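Local structure of AlyGC (Glaciecola chathamensis, 5GKD) at residues Asn369-Asn372 against Gln373-Pro377; Lys583-Thr586 against Gly587-Arg591; Leu3-Thr7 against Pro8-Asp12; Ile263-Asn267 against Arg268-Ile272. The protein is an alginate lyase of polysaccharide lyase family 6, which probably cleaves the alginate chain by beta-elimination in a calcium-containing active site. All blocks are in the same frame, centred on the assembly; numbering follows the deposited sequence.

Contact 1. Residues Asn369-Asn372 against Gln373-Pro377; sequences NLLN and QDAKP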
loop_
_atom_site.group_PDB
_atom_site.type_symbol
_atom_site.label_atom_id
_atom_site.label_comp_id
_atom_site.label_asym_id
_atom_site.label_seq_id
_atom_site.Cartn_x
_atom_site.Cartn_y
_atom_site.Cartn_z
ATOM N N ASN A 369 -22.452 36.559 35.246
ATOM C CA ASN A 369 -21.793 36.582 33.946
ATOM C C ASN A 369 -22.271 37.786 33.147
ATOM O O ASN A 369 -23.453 38.125 33.180
ATOM C CB ASN A 369 -22.052 35.293 33.169
ATOM C CG ASN A 369 -21.555 34.072 33.907
ATOM O OD1 ASN A 369 -20.349 33.846 34.016
ATOM N ND2 ASN A 369 -22.482 33.288 34.435
ATOM N N LEU A 370 -21.348 38.436 32.437
ATOM C CA LEU A 370 -21.628 39.671 31.716
ATOM C C LEU A 370 -21.557 39.433 30.215
ATOM O O LEU A 370 -20.590 38.842 29.710
ATOM C CB LEU A 370 -20.659 40.790 32.109
ATOM C CG LEU A 370 -20.996 42.161 31.511
ATOM C CD1 LEU A 370 -22.327 42.663 32.074
ATOM C CD2 LEU A 370 -19.911 43.192 31.774
ATOM N N LEU A 371 -22.575 39.916 29.519
ATOM C CA LEU A 371 -22.758 39.818 28.083
ATOM C C LEU A 371 -22.867 41.223 27.516
ATOM O O LEU A 371 -23.453 42.106 28.150
ATOM C CB LEU A 371 -24.060 39.086 27.761
ATOM C CG LEU A 371 -24.200 37.793 26.987
ATOM C CD1 LEU A 371 -25.681 37.540 26.748
ATOM C CD2 LEU A 371 -23.434 37.843 25.687
ATOM N N ASN A 372 -22.354 41.427 26.303
ATOM C CA ASN A 372 -22.600 42.697 25.635
ATOM C C ASN A 372 -24.048 42.759 25.144
ATOM O O ASN A 372 -24.678 41.736 24.857
ATOM C CB ASN A 372 -21.604 42.929 24.490
ATOM C CG ASN A 372 -21.732 41.917 23.364
ATOM O OD1 ASN A 372 -21.472 40.725 23.542
ATOM N ND2 ASN A 372 -22.090 42.397 22.185
ATOM N N GLN A 373 -24.574 43.986 25.060
ATOM C CA GLN A 373 -26.019 44.176 24.959
ATOM C C GLN A 373 -26.578 43.722 23.617
ATOM O O GLN A 373 -27.759 43.374 23.537
ATOM C CB GLN A 373 -26.364 45.647 25.192
ATOM C CG GLN A 373 -25.635 46.586 24.253
ATOM C CD GLN A 373 -25.942 48.048 24.524
ATOM O OE1 GLN A 373 -26.570 48.396 25.529
ATOM N NE2 GLN A 373 -25.497 48.912 23.620
ATOM N N ASP A 374 -25.760 43.700 22.566
ATOM C CA ASP A 374 -26.244 43.285 21.255
ATOM C C ASP A 374 -26.313 41.777 21.082
ATOM O O ASP A 374 -26.745 41.314 20.026
ATOM C CB ASP A 374 -25.355 43.850 20.150
ATOM C CG ASP A 374 -25.391 45.353 20.093
ATOM O OD1 ASP A 374 -26.444 45.923 20.432
ATOM O OD2 ASP A 374 -24.366 45.952 19.706
ATOM N N ALA A 375 -25.890 41.001 22.062
ATOM C CA ALA A 375 -25.790 39.554 21.909
ATOM C C ALA A 375 -26.963 38.912 22.633
ATOM O O ALA A 375 -26.969 38.838 23.859
ATOM C CB ALA A 375 -24.456 39.040 22.440
ATOM N N LYS A 376 -27.960 38.470 21.864
ATOM C CA LYS A 376 -29.112 37.713 22.334
ATOM C C LYS A 376 -28.687 36.649 23.339
ATOM O O LYS A 376 -27.977 35.705 22.974
ATOM C CB LYS A 376 -29.820 37.044 21.149
ATOM C CG LYS A 376 -31.147 37.647 20.743
ATOM C CD LYS A 376 -30.965 38.809 19.792
ATOM C CE LYS A 376 -32.290 39.487 19.497
ATOM N NZ LYS A 376 -32.096 40.824 18.882
ATOM N N PRO A 377 -29.082 36.762 24.606
ATOM C CA PRO A 377 -28.714 35.737 25.588
ATOM C C PRO A 377 -29.523 34.471 25.366
ATOM O O PRO A 377 -30.739 34.524 25.187
ATOM C CB PRO A 377 -29.062 36.385 26.930
ATOM C CG PRO A 377 -30.107 37.382 26.601
ATOM C CD PRO A 377 -29.859 37.857 25.205
HETATM O O HOH W 1 -23.250 44.954 22.183
#
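A type I beta turn from N372 to A375 ends the strand 364-372 and starts the loop that leads to strand 383-386. It is closed by A375 N, which donates to N372 O at 3.1 Å. The donor sits well above the carbonyl plane, 45° out of it. The side chain of N372 folds back over the turn, because its CG lies between the backbone N and the carbonyl carbon (chi1 64°). Its OD1 passes A375 CB at 3.6 Å and accepts from N348 N at the end of the neighbouring coil. Its ND2 donates to a water at 2.8 Å, and D374 N donates to the same water. In this right-handed parallel beta-helix, the turn thus joins one coil to the next while N372 ties it to the coil before. With an alanine here, N348 N and the bridging water would probably lose their side-chain partner. The apolar part lies beside it. L371 CD2 rests on A375 CB at 3.6 Å. L371 CD1 meets P377 CB, also at 3.6 Å, and the two side chains cross at about a right angle. I346 and D353 also touch L371.

Contact 2. Residues Lys583-Thr586 against Gly587-Arg591; sequences KHIT and GDLFR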
loop_
_atom_site.group_PDB
_atom_site.type_symbol
_atom_site.label_atom_id
_atom_site.label_comp_id
_atom_site.label_asym_id
_atom_site.label_seq_id
_atom_site.Cartn_x
_atom_site.Cartn_y
_atom_site.Cartn_z
ATOM N N LYS A 583 -14.736 14.747 -19.472
ATOM C CA LYS A 583 -15.581 14.010 -20.365
ATOM C C LYS A 583 -15.030 12.680 -20.841
ATOM O O LYS A 583 -13.912 12.598 -21.229
ATOM C CB LYS A 583 -15.932 14.882 -21.562
ATOM C CG LYS A 583 -17.043 14.339 -22.419
ATOM C CD LYS A 583 -17.532 15.350 -23.444
ATOM C CE LYS A 583 -19.041 15.436 -23.457
ATOM N NZ LYS A 583 -19.607 15.619 -24.817
ATOM N N HIS A 584 -15.858 11.657 -20.821
ATOM C CA HIS A 584 -15.522 10.312 -21.269
ATOM C C HIS A 584 -14.471 9.596 -20.449
ATOM O O HIS A 584 -13.369 9.428 -20.897
ATOM C CB HIS A 584 -15.126 10.249 -22.749
ATOM C CG HIS A 584 -16.074 10.935 -23.674
ATOM N ND1 HIS A 584 -17.390 10.570 -23.811
ATOM C CD2 HIS A 584 -15.882 11.952 -24.536
ATOM C CE1 HIS A 584 -17.968 11.340 -24.705
ATOM N NE2 HIS A 584 -17.075 12.185 -25.160
ATOM N N ILE A 585 -14.854 9.181 -19.254
ATOM C CA ILE A 585 -14.005 8.523 -18.311
ATOM C C ILE A 585 -14.623 7.242 -17.819
ATOM O O ILE A 585 -15.707 7.247 -17.319
ATOM C CB ILE A 585 -13.778 9.461 -17.128
ATOM C CG1 ILE A 585 -13.103 10.742 -17.599
ATOM C CG2 ILE A 585 -13.017 8.776 -16.031
ATOM C CD1 ILE A 585 -13.229 11.890 -16.648
ATOM N N THR A 586 -13.906 6.148 -17.953
ATOM C CA THR A 586 -14.461 4.862 -17.563
ATOM C C THR A 586 -14.301 4.548 -16.078
ATOM O O THR A 586 -15.071 3.741 -15.548
ATOM C CB THR A 586 -13.821 3.729 -18.374
ATOM O OG1 THR A 586 -12.405 3.736 -18.160
ATOM C CG2 THR A 586 -14.115 3.892 -19.859
ATOM N N GLY A 587 -13.329 5.142 -15.401
ATOM C CA GLY A 587 -13.124 4.917 -13.986
ATOM C C GLY A 587 -13.916 5.882 -13.127
ATOM O O GLY A 587 -14.942 6.429 -13.540
ATOM N N ASP A 588 -13.439 6.083 -11.908
ATOM C CA ASP A 588 -13.964 7.133 -11.046
ATOM C C ASP A 588 -13.209 8.430 -11.290
ATOM O O ASP A 588 -12.113 8.441 -11.855
ATOM C CB ASP A 588 -13.844 6.760 -9.573
ATOM C CG ASP A 588 -14.489 5.430 -9.254
ATOM O OD1 ASP A 588 -15.703 5.255 -9.497
ATOM O OD2 ASP A 588 -13.773 4.545 -8.764
ATOM N N LEU A 589 -13.813 9.530 -10.842
ATOM C CA LEU A 589 -13.141 10.822 -10.847
ATOM C C LEU A 589 -12.149 10.924 -9.692
ATOM O O LEU A 589 -10.941 11.063 -9.913
ATOM C CB LEU A 589 -14.173 11.946 -10.770
ATOM C CG LEU A 589 -14.296 13.048 -11.816
ATOM C CD1 LEU A 589 -14.349 14.410 -11.133
ATOM C CD2 LEU A 589 -13.218 13.005 -12.869
ATOM N N PHE A 590 -12.638 10.860 -8.455
ATOM C CA PHE A 590 -11.791 10.951 -7.268
ATOM C C PHE A 590 -12.007 9.719 -6.398
ATOM O O PHE A 590 -13.121 9.465 -5.928
ATOM C CB PHE A 590 -12.070 12.237 -6.477
ATOM C CG PHE A 590 -11.605 13.482 -7.181
ATOM C CD1 PHE A 590 -10.300 13.901 -7.072
ATOM C CD2 PHE A 590 -12.466 14.209 -7.981
ATOM C CE1 PHE A 590 -9.862 15.026 -7.724
ATOM C CE2 PHE A 590 -12.041 15.337 -8.626
ATOM C CZ PHE A 590 -10.732 15.749 -8.496
ATOM N N ARG A 591 -10.943 8.954 -6.195
ATOM C CA ARG A 591 -10.976 7.747 -5.381
ATOM C C ARG A 591 -10.336 8.079 -4.038
ATOM O O ARG A 591 -9.108 8.071 -3.906
ATOM C CB ARG A 591 -10.271 6.604 -6.106
ATOM C CG ARG A 591 -11.079 6.080 -7.279
ATOM C CD ARG A 591 -10.215 5.394 -8.322
ATOM N NE ARG A 591 -9.600 4.174 -7.821
ATOM C CZ ARG A 591 -10.247 3.031 -7.644
ATOM N NH1 ARG A 591 -11.541 2.955 -7.904
ATOM N NH2 ARG A 591 -9.602 1.965 -7.185
#
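The side chain of I585 has CG1 beside the backbone N and anti to the carbonyl carbon (chi1 -61°), and its chain then runs on extended to CD1 (chi2 161°). This carries CD1 across the bend to L589 CD2, 3.9 Å away. The CG2 branch takes the other side and lies 3.7 Å from G587 N, so I585 touches both the start of the bend and its far arm. The I585 and L589 side chains cross obliquely. L617 of the next coil touches both of them, and L555 of the coil before touches I585. The bend joins strand 581-585 to strand 590-592, two faces of one coil of the second parallel beta-helix. No hydrogen bond links the two arms directly. T586 turns its OG1 into the position between backbone N and carbonyl carbon, where OG1 is hydrogen-bonded to N558 O and Y561 N of the preceding coil. On the far arm, R591 NH1 donates to D588 OD2 at 2.9 Å in a salt bridge. The carboxylate oxygen lies in the guanidinium plane and is met nearly along its C-O bond. R591 NE pairs with D565, while D588 OD1 accepts from A620 N. The guanidinium lies between two carboxylates, which would probably fix its rotation and favour the ionised form of D588, a buried residue with a partner on each oxygen.

Contact 3. Residues Leu3-Thr7 against Pro8-Asp12; sequences LLVKT and PEAYD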
loop_
_atom_site.group_PDB
_atom_site.type_symbol
_atom_site.label_atom_id
_atom_site.label_comp_id
_atom_site.label_asym_id
_atom_site.label_seq_id
_atom_site.Cartn_x
_atom_site.Cartn_y
_atom_site.Cartn_z
ATOM N N LEU A 3 34.533 16.991 28.684
ATOM C CA LEU A 3 34.950 15.755 28.018
ATOM C C LEU A 3 34.452 15.794 26.568
ATOM O O LEU A 3 33.352 15.325 26.257
ATOM C CB LEU A 3 34.407 14.524 28.771
ATOM C CG LEU A 3 34.946 14.111 30.162
ATOM C CD1 LEU A 3 34.909 15.224 31.170
ATOM C CD2 LEU A 3 34.163 12.939 30.728
ATOM N N LEU A 4 35.266 16.364 25.688
ATOM C CA LEU A 4 34.943 16.440 24.269
ATOM C C LEU A 4 35.064 15.057 23.637
ATOM O O LEU A 4 36.073 14.373 23.825
ATOM C CB LEU A 4 35.903 17.417 23.580
ATOM C CG LEU A 4 35.499 18.295 22.389
ATOM C CD1 LEU A 4 36.661 18.441 21.407
ATOM C CD2 LEU A 4 34.241 17.825 21.696
ATOM N N VAL A 5 34.042 14.645 22.883
ATOM C CA VAL A 5 34.034 13.345 22.215
ATOM C C VAL A 5 33.603 13.518 20.763
ATOM O O VAL A 5 32.770 14.372 20.441
ATOM C CB VAL A 5 33.122 12.337 22.938
ATOM C CG1 VAL A 5 33.648 12.079 24.335
ATOM C CG2 VAL A 5 31.670 12.825 22.975
ATOM N N LYS A 6 34.181 12.712 19.877
ATOM C CA LYS A 6 33.938 12.855 18.451
ATOM C C LYS A 6 33.400 11.592 17.797
ATOM O O LYS A 6 33.178 11.603 16.583
ATOM C CB LYS A 6 35.227 13.296 17.733
ATOM C CG LYS A 6 35.764 14.654 18.184
ATOM C CD LYS A 6 37.084 15.016 17.532
ATOM C CE LYS A 6 37.602 16.365 18.043
ATOM N NZ LYS A 6 38.962 16.664 17.502
ATOM N N THR A 7 33.190 10.515 18.544
ATOM C CA THR A 7 32.629 9.276 18.026
ATOM C C THR A 7 31.725 8.651 19.079
ATOM O O THR A 7 31.852 8.951 20.266
ATOM C CB THR A 7 33.705 8.244 17.645
ATOM O OG1 THR A 7 34.456 7.890 18.810
ATOM C CG2 THR A 7 34.631 8.770 16.578
ATOM N N PRO A 8 30.808 7.775 18.675
ATOM C CA PRO A 8 30.018 7.062 19.689
ATOM C C PRO A 8 30.872 6.270 20.666
ATOM O O PRO A 8 30.541 6.202 21.850
ATOM C CB PRO A 8 29.105 6.159 18.847
ATOM C CG PRO A 8 28.936 6.898 17.597
ATOM C CD PRO A 8 30.266 7.577 17.324
ATOM N N GLU A 9 31.985 5.689 20.219
ATOM C CA GLU A 9 32.797 4.936 21.165
ATOM C C GLU A 9 33.536 5.868 22.117
ATOM O O GLU A 9 33.662 5.568 23.304
ATOM C CB GLU A 9 33.755 3.989 20.434
ATOM C CG GLU A 9 34.013 4.276 18.994
ATOM C CD GLU A 9 32.884 3.867 18.062
ATOM O OE1 GLU A 9 32.400 4.754 17.354
ATOM O OE2 GLU A 9 32.491 2.677 18.024
ATOM N N ALA A 10 33.987 7.026 21.638
ATOM C CA ALA A 10 34.543 7.995 22.568
ATOM C C ALA A 10 33.476 8.478 23.540
ATOM O O ALA A 10 33.765 8.708 24.716
ATOM C CB ALA A 10 35.168 9.173 21.817
ATOM N N TYR A 11 32.238 8.622 23.071
ATOM C CA TYR A 11 31.144 8.924 23.978
ATOM C C TYR A 11 31.011 7.853 25.052
ATOM O O TYR A 11 30.892 8.169 26.237
ATOM C CB TYR A 11 29.836 9.077 23.209
ATOM C CG TYR A 11 28.653 9.024 24.142
ATOM C CD1 TYR A 11 28.216 10.161 24.802
ATOM C CD2 TYR A 11 27.994 7.836 24.379
ATOM C CE1 TYR A 11 27.145 10.117 25.656
ATOM C CE2 TYR A 11 26.938 7.777 25.239
ATOM C CZ TYR A 11 26.509 8.920 25.869
ATOM O OH TYR A 11 25.444 8.825 26.719
ATOM N N ASP A 12 31.005 6.579 24.657
ATOM C CA ASP A 12 30.922 5.503 25.641
ATOM C C ASP A 12 32.000 5.645 26.701
ATOM O O ASP A 12 31.740 5.466 27.897
ATOM C CB ASP A 12 31.059 4.127 24.967
ATOM C CG ASP A 12 29.866 3.766 24.089
ATOM O OD1 ASP A 12 28.749 4.282 24.321
ATOM O OD2 ASP A 12 30.054 2.950 23.169
#
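T7 OG1 accepts from A10 N at 3.0 Å, with an N-H...O angle of 161°. This is an N-cap, set where strand 2-5 passes into helix 8-17 at the N-terminal end of the parallel beta-helix. T7 O takes the first bond of the helix proper, from Y11 N at 2.9 Å. One residue thus accepts from two amides of the first turn. The hydroxyl faces the helix because OG1 lies between the backbone N and the carbonyl carbon (chi1 62°), and it also passes A10 CB at 3.3 Å. A valine in place of T7 would probably leave A10 N without its capping acceptor and make the helix start less firmly held. E9 CG packs beside the same hydroxyl at 3.6 Å. Further out, V5 lays its side chain on the helix backbone. Its CG1 lies 3.4 Å from A10 O and its CG2 4.2 Å from Y11 CB, where the two side chains cross at a slant. V5 is positioned by backbone bonds to I25 of strand 23-26 and to A27 just after it, and A14 of the helix also touches it. Y11 turns its ring towards strand 35-41, where V36 and F38 touch it and its OH donates a hydrogen bond to L37 O.

Contact 4. Residues Ile263-Asn267 against Arg268-Ile272; sequences IRVIN and RDQII. With CO3 (carbonate ion), chain J.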
loop_
_atom_site.group_PDB
_atom_site.type_symbol
_atom_site.label_atom_id
_atom_site.label_comp_id
_atom_site.label_asym_id
_atom_site.label_seq_id
_atom_site.Cartn_x
_atom_site.Cartn_y
_atom_site.Cartn_z
ATOM N N ILE A 263 -11.484 25.246 25.324
ATOM C CA ILE A 263 -11.289 24.397 26.491
ATOM C C ILE A 263 -12.487 23.458 26.552
ATOM O O ILE A 263 -13.636 23.907 26.440
ATOM C CB ILE A 263 -11.152 25.219 27.785
ATOM C CG1 ILE A 263 -9.864 26.052 27.775
ATOM C CG2 ILE A 263 -11.164 24.322 29.021
ATOM C CD1 ILE A 263 -9.847 27.140 28.857
ATOM N N ARG A 264 -12.221 22.159 26.704
ATOM C CA ARG A 264 -13.251 21.123 26.746
ATOM C C ARG A 264 -13.214 20.435 28.101
ATOM O O ARG A 264 -12.190 19.849 28.485
ATOM C CB ARG A 264 -13.067 20.089 25.625
ATOM C CG ARG A 264 -14.077 18.935 25.700
ATOM C CD ARG A 264 -14.263 18.231 24.357
ATOM N NE ARG A 264 -13.013 17.639 23.869
ATOM C CZ ARG A 264 -12.882 16.396 23.413
ATOM N NH1 ARG A 264 -13.919 15.576 23.363
ATOM N NH2 ARG A 264 -11.701 15.977 22.990
ATOM N N VAL A 265 -14.338 20.487 28.808
ATOM C CA VAL A 265 -14.446 20.042 30.186
ATOM C C VAL A 265 -15.168 18.708 30.211
ATOM O O VAL A 265 -16.283 18.590 29.698
ATOM C CB VAL A 265 -15.192 21.076 31.046
ATOM C CG1 VAL A 265 -15.232 20.617 32.487
ATOM C CG2 VAL A 265 -14.518 22.421 30.925
ATOM N N ILE A 266 -14.568 17.731 30.843
ATOM C CA ILE A 266 -15.109 16.407 31.071
ATOM C C ILE A 266 -14.600 16.027 32.441
ATOM O O ILE A 266 -13.686 16.589 32.871
ATOM C CB ILE A 266 -14.624 15.360 30.047
ATOM C CG1 ILE A 266 -14.732 15.877 28.624
ATOM C CG2 ILE A 266 -15.355 14.048 30.244
ATOM C CD1 ILE A 266 -13.900 15.157 27.623
ATOM N N ASN A 267 -15.204 15.072 33.106
ATOM C CA ASN A 267 -14.798 14.591 34.413
ATOM C C ASN A 267 -15.082 15.502 35.622
ATOM O O ASN A 267 -15.809 16.425 35.518
ATOM C CB ASN A 267 -13.384 14.001 34.380
ATOM C CG ASN A 267 -13.045 13.352 33.042
ATOM O OD1 ASN A 267 -13.537 12.330 32.720
ATOM N ND2 ASN A 267 -12.291 14.005 32.269
ATOM N N ARG A 268 -14.503 15.186 36.757
ATOM C CA ARG A 268 -14.768 15.875 37.991
ATOM C C ARG A 268 -13.798 16.858 38.530
ATOM O O ARG A 268 -12.673 16.807 38.259
ATOM C CB ARG A 268 -15.019 14.870 39.105
ATOM C CG ARG A 268 -15.584 13.552 38.657
ATOM C CD ARG A 268 -16.337 12.824 39.747
ATOM N NE ARG A 268 -15.521 12.551 40.899
ATOM C CZ ARG A 268 -14.685 11.534 40.998
ATOM N NH1 ARG A 268 -14.556 10.674 40.018
ATOM N NH2 ARG A 268 -13.992 11.372 42.082
ATOM N N ASP A 269 -14.318 17.745 39.352
ATOM C CA ASP A 269 -13.568 18.739 40.061
ATOM C C ASP A 269 -12.615 19.573 39.228
ATOM O O ASP A 269 -11.575 19.906 39.661
ATOM C CB ASP A 269 -12.813 18.091 41.234
ATOM C CG ASP A 269 -13.702 17.252 42.135
ATOM O OD1 ASP A 269 -14.792 17.639 42.487
ATOM O OD2 ASP A 269 -13.298 16.178 42.517
ATOM N N GLN A 270 -12.999 19.904 38.028
ATOM C CA GLN A 270 -12.118 20.726 37.205
ATOM C C GLN A 270 -12.293 22.205 37.548
ATOM O O GLN A 270 -13.396 22.654 37.871
ATOM C CB GLN A 270 -12.396 20.487 35.722
ATOM C CG GLN A 270 -12.585 19.006 35.319
ATOM C CD GLN A 270 -11.320 18.137 35.443
ATOM O OE1 GLN A 270 -10.349 18.491 36.119
ATOM N NE2 GLN A 270 -11.342 16.987 34.777
ATOM N N ILE A 271 -11.197 22.959 37.488
ATOM C CA ILE A 271 -11.220 24.407 37.652
ATOM C C ILE A 271 -10.694 25.059 36.375
ATOM O O ILE A 271 -9.550 24.822 35.972
ATOM C CB ILE A 271 -10.409 24.858 38.875
ATOM C CG1 ILE A 271 -11.034 24.320 40.158
ATOM C CG2 ILE A 271 -10.315 26.366 38.911
ATOM C CD1 ILE A 271 -10.130 24.456 41.382
ATOM N N ILE A 272 -11.533 25.866 35.742
ATOM C CA ILE A 272 -11.222 26.590 34.514
ATOM C C ILE A 272 -11.392 28.069 34.851
ATOM O O ILE A 272 -12.514 28.590 34.844
ATOM C CB ILE A 272 -12.129 26.183 33.342
ATOM C CG1 ILE A 272 -11.911 24.723 32.914
ATOM C CG2 ILE A 272 -11.880 27.073 32.138
ATOM C CD1 ILE A 272 -12.558 23.712 33.757
HETATM C C CO3 J . -11.916 12.190 22.436
HETATM O O1 CO3 J . -11.285 13.330 22.488
HETATM O O2 CO3 J . -13.206 12.336 22.382
HETATM O O3 CO3 J . -11.254 11.006 22.467
HETATM O O HOH W 2 -15.547 19.049 36.619
#
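The chain leaves strand 263-265, bends through 266-270 and returns in strand 271-278, the end-to-end directions of the two halves being 160° apart. This is a corner of one coil of the parallel beta-helix. Inside it, I272 packs against both I263 and V265. I272 CD1 meets V265 CG2 tip to tip at 3.7 Å. I272 CG2 lies 3.9 Å from I263 CD1, and the two side chains lie alongside, pointing in opposite senses. L239 of the preceding coil touches I272, while V247 and F252 touch I263. Q270 closes the bend. Its chain is bent at chi2 (-67°), which turns the amide back towards the first half. NE2 donates to I266 O at 3.0 Å, nearly straight and in the carbonyl plane. The same NE2 also hydrogen-bonds to G242 O, and OE1 accepts from N245 N, so both ends of this buried amide are used and its rotation is fixed. A water bridges N267 O and Q270 N. N267 crosses Q270 with its amide turned by 77°, and its ND2 hydrogen-bonds to R240 O. R264 points away from this core into the carbonate pocket, which E214, R240 and Y303 complete. The ion probably comes from the crystallisation medium; its site is an anion-binding pocket, consistent with a place for a substrate carboxylate. R264 NE hydrogen-bonds to T238 OG1. R264 NH1 makes only a weak bond, 3.5 Å long, to carbonate O2. The stronger grip is at the edge of the guanidinium, near its plane, where R264 NH2 donates to carbonate O1 at 2.7 Å.

In the fold
Along the chain the order is contact 3, contact 4, contact 1, contact 2. The first three belong to the N-terminal parallel beta-helix. Contact 3 lies at its start and contact 1 near its other end, with centres about 65 Å apart on opposite sides of the chain's centre. Contact 4 sits between them along the chain, about 24 Å from contact 1, centre to centre. Their strands 2-5, 271-278 and 364-372 are linked by successive parallel pairing. Contact 2 lies in the second beta-helix, about 49 Å from contact 4 between centres. None of the four touches another. Only contact 4 reaches the carbonate pocket; the others are bends and a cap of the scaffold.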